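Local structure of nicotinamide-nucleotide adenylyltransferase NadR family / Ribosylnicotinamide kinase (Lactococcus lactis subsp. cremoris, 6GYE) at residues S49-D52 / N53-G56; E106-H109 / H110-E114. The protein binds nicotinamide riboside and probably phosphorylates it through a P-loop kinase domain, with a nucleotide adenylyltransferase-type domain that would carry the product on toward NAD+. All coordinates share one frame; numbering follows the deposited sequence.

Interaction 1: residues S49-D52 / N53-G56; sequences SGYD and NDRG
Tyr51 and Asp54 close a type II beta turn whose last residue, Asp54, is also the N-cap of the helix that follows, at the point where strand 43-50 of the five-stranded parallel sheet gives way to the short helical turn 55-58. The turn is tied by the amide of Asp54, whose N lies 3.1 Å from Tyr51 O. A second bond joins backbone to side chain: Tyr51 N donates to Asp54 OD2 over 3.0 Å, fairly straight at 162°, and reaches that oxygen from above the carboxylate plane. The carboxylate of Asp54 can fold back in this way because its CG sits between its own N and carbonyl carbon (chi1 62°). The turn itself brings the methylene over the tyrosine: Asp54 CB stands 3.5 Å from the centroid of the Tyr51 ring, a CH-pi contact almost on the ring normal. The carboxylate is turned 71° from the ring plane. Gly50, with no side chain, lets the acid lie close: its CA is 3.2 Å from Asp54 OD2. Asn53, at the third position of the turn, has the positive phi that a type II turn calls for and that asparagine tolerates better than most residues. Beyond the turn, Asp54 OD1 caps Ala57 N and OD2 forms a salt bridge with Arg66, which also binds Ser49 O. Both oxygens of this buried carboxylate are therefore satisfied, and Arg66 together with the amides of Ala57 and Tyr51 would be expected to favour its ionised form.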
ATOM      1  N   SER A  49      15.153  -3.828 -11.861  1.00 61.40           N
ATOM      2  CA  SER A  49      15.462  -5.233 -12.072  1.00 64.43           C
ATOM      3  C   SER A  49      14.685  -6.094 -11.081  1.00 68.80           C
ATOM      4  O   SER A  49      14.273  -5.630 -10.012  1.00 67.58           O
ATOM      5  CB  SER A  49      16.968  -5.485 -11.958  1.00 64.75           C
ATOM      6  OG  SER A  49      17.443  -5.071 -10.697  1.00 74.68           O
ATOM      7  N   GLY A  50      14.453  -7.343 -11.471  1.00 68.44           N
ATOM      8  CA  GLY A  50      13.697  -8.253 -10.628  1.00 68.52           C
ATOM      9  C   GLY A  50      13.555  -9.614 -11.276  1.00 75.53           C
ATOM     10  O   GLY A  50      13.907  -9.820 -12.445  1.00 83.65           O
ATOM     11  N   TYR A  51      13.021 -10.546 -10.489  1.00 68.75           N
ATOM     12  CA  TYR A  51      12.747 -11.903 -10.946  1.00 72.38           C
ATOM     13  C   TYR A  51      11.673 -12.489 -10.043  1.00 73.19           C
ATOM     14  O   TYR A  51      11.440 -11.995  -8.937  1.00 70.81           O
ATOM     15  CB  TYR A  51      14.017 -12.779 -10.937  1.00 70.88           C
ATOM     16  CG  TYR A  51      14.763 -12.777  -9.614  1.00 73.60           C
ATOM     17  CD1 TYR A  51      15.740 -11.815  -9.340  1.00 73.72           C
ATOM     18  CD2 TYR A  51      14.491 -13.729  -8.637  1.00 75.28           C
ATOM     19  CE1 TYR A  51      16.420 -11.802  -8.126  1.00 76.46           C
ATOM     20  CE2 TYR A  51      15.173 -13.726  -7.424  1.00 80.08           C
ATOM     21  CZ  TYR A  51      16.130 -12.759  -7.172  1.00 80.88           C
ATOM     22  OH  TYR A  51      16.796 -12.759  -5.965  1.00 89.55           O
ATOM     23  N   ASP A  52      11.025 -13.550 -10.522  1.00 75.58           N
ATOM     24  CA  ASP A  52       9.963 -14.183  -9.746  1.00 80.61           C
ATOM     25  C   ASP A  52      10.448 -14.529  -8.341  1.00 87.90           C
ATOM     26  O   ASP A  52      11.545 -15.063  -8.164  1.00 91.46           O
ATOM     27  CB  ASP A  52       9.467 -15.439 -10.464  1.00 88.44           C
ATOM     28  CG  ASP A  52       8.675 -15.128 -11.727  1.00 95.24           C
ATOM     29  OD1 ASP A  52       8.326 -13.952 -11.955  1.00 94.26           O
ATOM     30  OD2 ASP A  52       8.406 -16.071 -12.504  1.00101.55           O
ATOM     31  N   ASN A  53       9.642 -14.173  -7.340  1.00 88.75           N
ATOM     32  CA  ASN A  53       9.899 -14.519  -5.937  1.00 92.00           C
ATOM     33  C   ASN A  53      11.171 -13.879  -5.387  1.00 87.83           C
ATOM     34  O   ASN A  53      11.802 -14.434  -4.485  1.00 81.17           O
ATOM     35  CB  ASN A  53       9.934 -16.036  -5.724  1.00 95.08           C
ATOM     36  CG  ASN A  53       8.578 -16.692  -5.957  1.00112.17           C
ATOM     37  OD1 ASN A  53       7.630 -16.048  -6.412  1.00115.74           O
ATOM     38  ND2 ASN A  53       8.481 -17.978  -5.641  1.00120.85           N
ATOM     39  N   ASP A  54      11.556 -12.709  -5.907  1.00 79.88           N
ATOM     40  CA  ASP A  54      12.687 -11.961  -5.366  1.00 70.04           C
ATOM     41  C   ASP A  54      12.284 -11.258  -4.064  1.00 73.84           C
ATOM     42  O   ASP A  54      11.164 -11.413  -3.561  1.00 72.86           O
ATOM     43  CB  ASP A  54      13.225 -10.979  -6.410  1.00 71.78           C
ATOM     44  CG  ASP A  54      12.192  -9.915  -6.839  1.00 76.33           C
ATOM     45  OD1 ASP A  54      11.116  -9.775  -6.204  1.00 71.65           O
ATOM     46  OD2 ASP A  54      12.468  -9.212  -7.834  1.00 72.93           O
ATOM     47  N   ARG A  55      13.204 -10.448  -3.527  1.00 75.15           N
ATOM     48  CA  ARG A  55      12.977  -9.750  -2.262  1.00 80.61           C
ATOM     49  C   ARG A  55      11.706  -8.908  -2.308  1.00 75.63           C
ATOM     50  O   ARG A  55      10.867  -8.974  -1.402  1.00 72.33           O
ATOM     51  CB  ARG A  55      14.190  -8.865  -1.949  1.00 90.21           C
ATOM     52  CG  ARG A  55      14.501  -8.644  -0.479  1.00105.16           C
ATOM     53  CD  ARG A  55      15.830  -9.337  -0.105  1.00124.03           C
ATOM     54  NE  ARG A  55      16.873  -8.399   0.318  1.00131.28           N
ATOM     55  CZ  ARG A  55      18.163  -8.710   0.447  1.00138.11           C
ATOM     56  NH1 ARG A  55      18.588  -9.938   0.176  1.00137.81           N
ATOM     57  NH2 ARG A  55      19.032  -7.785   0.839  1.00141.32           N
ATOM     58  N   GLY A  56      11.533  -8.124  -3.373  1.00 68.34           N
ATOM     59  CA  GLY A  56      10.338  -7.300  -3.478  1.00 60.30           C
ATOM     60  C   GLY A  56       9.073  -8.124  -3.620  1.00 60.97           C
ATOM     61  O   GLY A  56       8.058  -7.840  -2.977  1.00 62.93           O
TER

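Interaction 2: residues E106-H109 / H110-E114; sequences ELIH and HNTLE
Asn111 and Thr112 turn their polar side chains back onto the carbonyls of Leu107 and Ile108, finishing the C-terminal end of helix 95-110. Leu107 O is gripped twice by one residue: Asn111 N donates to it over 3.1 Å, and Asn111 ND2 reaches the same oxygen over 2.9 Å with a nearly straight N-H (171°). The acceptor lies practically in the amide plane of the asparagine. With CG beside its own N (chi1 -71°), the Asn111 side chain folds back over the last turn and lies alongside Leu107, whose CD2 is 3.9 Å from ND2. One residue on, Thr112 OG1 donates to Ile108 O over 3.0 Å. It thus supplies by its hydroxyl the bond that the Thr112 amide, badly angled for this carbonyl, does not make. A small beta-branched residue fits here, its hydroxyl close to CB and its side chain running beside that of Ile108. Two regular helical bonds, His110 N to Glu106 O (2.9 Å) and Asn111 N to Leu107 O, are the last before side chains take over.

Further out, Asp139 holds the His109 ring through NE2, while backbone bonds from Asn111 and Leu113 to Leu11 and a salt bridge from Glu114 to Lys14 fasten the chain after the helix. Leu107 packs on Ser83 and Leu85 and Asn111 on Lys81, setting this helix end against strand 80-86 just before the chain leads into strand 118-123.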
ATOM      1  N   GLU A 106      19.995  -4.379 -24.958  1.00 89.12           N
ATOM      2  CA  GLU A 106      18.760  -4.301 -25.723  1.00 89.30           C
ATOM      3  C   GLU A 106      17.838  -3.231 -25.146  1.00 89.26           C
ATOM      4  O   GLU A 106      17.250  -2.443 -25.893  1.00 92.48           O
ATOM      5  CB  GLU A 106      18.091  -5.669 -25.753  1.00 99.20           C
ATOM      6  CG  GLU A 106      16.833  -5.722 -26.581  1.00117.91           C
ATOM      7  CD  GLU A 106      16.507  -7.136 -26.994  1.00136.07           C
ATOM      8  OE1 GLU A 106      16.130  -7.344 -28.168  1.00143.70           O
ATOM      9  OE2 GLU A 106      16.668  -8.044 -26.152  1.00141.38           O
ATOM     10  N   LEU A 107      17.740  -3.159 -23.813  1.00 85.76           N
ATOM     11  CA  LEU A 107      16.936  -2.125 -23.164  1.00 78.61           C
ATOM     12  C   LEU A 107      17.408  -0.733 -23.555  1.00 81.81           C
ATOM     13  O   LEU A 107      16.597   0.148 -23.854  1.00 85.63           O
ATOM     14  CB  LEU A 107      17.018  -2.271 -21.650  1.00 80.72           C
ATOM     15  CG  LEU A 107      15.962  -3.002 -20.835  1.00 77.15           C
ATOM     16  CD1 LEU A 107      16.124  -2.614 -19.367  1.00 69.94           C
ATOM     17  CD2 LEU A 107      14.595  -2.678 -21.328  1.00 69.40           C
ATOM     18  N   ILE A 108      18.720  -0.511 -23.528  1.00 82.16           N
ATOM     19  CA  ILE A 108      19.276   0.787 -23.907  1.00 82.29           C
ATOM     20  C   ILE A 108      18.941   1.108 -25.359  1.00 85.19           C
ATOM     21  O   ILE A 108      18.549   2.232 -25.697  1.00 83.29           O
ATOM     22  CB  ILE A 108      20.796   0.795 -23.676  1.00 74.68           C
ATOM     23  CG1 ILE A 108      21.107   0.642 -22.193  1.00 69.50           C
ATOM     24  CG2 ILE A 108      21.416   2.068 -24.248  1.00 69.50           C
ATOM     25  CD1 ILE A 108      22.574   0.696 -21.882  1.00 71.52           C
ATOM     26  N   HIS A 109      19.126   0.131 -26.246  1.00 85.19           N
ATOM     27  CA  HIS A 109      18.843   0.360 -27.658  1.00 88.80           C
ATOM     28  C   HIS A 109      17.374   0.722 -27.871  1.00 92.29           C
ATOM     29  O   HIS A 109      17.054   1.686 -28.575  1.00 91.57           O
ATOM     30  CB  HIS A 109      19.233  -0.873 -28.472  1.00 84.22           C
ATOM     31  CG  HIS A 109      20.701  -1.178 -28.442  1.00 91.14           C
ATOM     32  ND1 HIS A 109      21.208  -2.428 -28.727  1.00 96.49           N
ATOM     33  CD2 HIS A 109      21.772  -0.397 -28.154  1.00 91.24           C
ATOM     34  CE1 HIS A 109      22.527  -2.403 -28.620  1.00 96.44           C
ATOM     35  NE2 HIS A 109      22.893  -1.183 -28.269  1.00 92.37           N
ATOM     36  N   HIS A 110      16.466  -0.032 -27.249  1.00 93.39           N
ATOM     37  CA  HIS A 110      15.042   0.168 -27.490  1.00 99.00           C
ATOM     38  C   HIS A 110      14.570   1.525 -26.979  1.00 96.61           C
ATOM     39  O   HIS A 110      13.737   2.178 -27.615  1.00 99.09           O
ATOM     40  CB  HIS A 110      14.242  -0.955 -26.827  1.00104.42           C
ATOM     41  CG  HIS A 110      12.784  -0.942 -27.166  1.00119.91           C
ATOM     42  ND1 HIS A 110      12.318  -0.955 -28.466  1.00126.01           N
ATOM     43  CD2 HIS A 110      11.685  -0.904 -26.375  1.00120.79           C
ATOM     44  CE1 HIS A 110      10.997  -0.936 -28.458  1.00125.34           C
ATOM     45  NE2 HIS A 110      10.588  -0.905 -27.202  1.00120.91           N
ATOM     46  N   ASN A 111      15.106   1.980 -25.852  1.00 88.67           N
ATOM     47  CA  ASN A 111      14.581   3.147 -25.158  1.00 81.11           C
ATOM     48  C   ASN A 111      15.367   4.418 -25.446  1.00 77.31           C
ATOM     49  O   ASN A 111      15.182   5.422 -24.751  1.00 72.61           O
ATOM     50  CB  ASN A 111      14.540   2.886 -23.648  1.00 79.48           C
ATOM     51  CG  ASN A 111      13.470   1.886 -23.266  1.00 92.30           C
ATOM     52  OD1 ASN A 111      12.316   2.256 -23.028  1.00106.48           O
ATOM     53  ND2 ASN A 111      13.831   0.605 -23.248  1.00 87.74           N
ATOM     54  N   THR A 112      16.216   4.418 -26.462  1.00 82.62           N
ATOM     55  CA  THR A 112      16.976   5.607 -26.804  1.00 88.24           C
ATOM     56  C   THR A 112      16.643   6.073 -28.213  1.00 96.68           C
ATOM     57  O   THR A 112      16.441   5.262 -29.122  1.00100.11           O
ATOM     58  CB  THR A 112      18.480   5.352 -26.680  1.00 86.13           C
ATOM     59  OG1 THR A 112      18.810   5.156 -25.299  1.00 88.79           O
ATOM     60  CG2 THR A 112      19.234   6.542 -27.196  1.00 81.54           C
ATOM     61  N   LEU A 113      16.598   7.393 -28.379  1.00 98.41           N
ATOM     62  CA  LEU A 113      16.262   7.993 -29.659  1.00 97.33           C
ATOM     63  C   LEU A 113      17.453   7.955 -30.603  1.00102.20           C
ATOM     64  O   LEU A 113      17.351   7.447 -31.724  1.00109.67           O
ATOM     65  CB  LEU A 113      15.789   9.432 -29.434  1.00 97.34           C
ATOM     66  CG  LEU A 113      14.960  10.180 -30.476  1.00100.47           C
ATOM     67  CD1 LEU A 113      15.830  10.644 -31.640  1.00108.73           C
ATOM     68  CD2 LEU A 113      13.789   9.322 -30.966  1.00 93.64           C
ATOM     69  N   GLU A 114      18.592   8.470 -30.158  1.00101.08           N
ATOM     70  CA  GLU A 114      19.709   8.800 -31.031  1.00103.75           C
ATOM     71  C   GLU A 114      20.778   7.710 -31.026  1.00 97.24           C
ATOM     72  O   GLU A 114      20.696   6.715 -30.301  1.00 90.30           O
ATOM     73  CB  GLU A 114      20.313  10.148 -30.619  1.00104.01           C
ATOM     74  CG  GLU A 114      19.251  11.214 -30.381  1.00108.82           C
ATOM     75  CD  GLU A 114      19.821  12.524 -29.882  1.00114.21           C
ATOM     76  OE1 GLU A 114      21.012  12.798 -30.154  1.00114.54           O
ATOM     77  OE2 GLU A 114      19.079  13.271 -29.205  1.00113.97           O
TER

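Overall arrangement
Interactions 1 and 2 both mark where one secondary-structure element ends, in the domain built on the five-stranded parallel sheet. Their centres are 24 Å apart and their nearest atoms about 8 Å, without touching. Both mix core and surface: in interaction 1 Gly50 and Asp54 are buried while Tyr51, Asp52 and Asn53 are exposed; in interaction 2 Ile108, Asn111 and Thr112 are buried, Glu106 and both histidines exposed. In 49-56 a carboxylate accepts from backbone amides at a helix start; in 106-114 an amide and a hydroxyl donate to carbonyls at a helix end, so the polarity is reversed. Strand 80-86 neighbours both, pairing with strand 43-50 through Gly50.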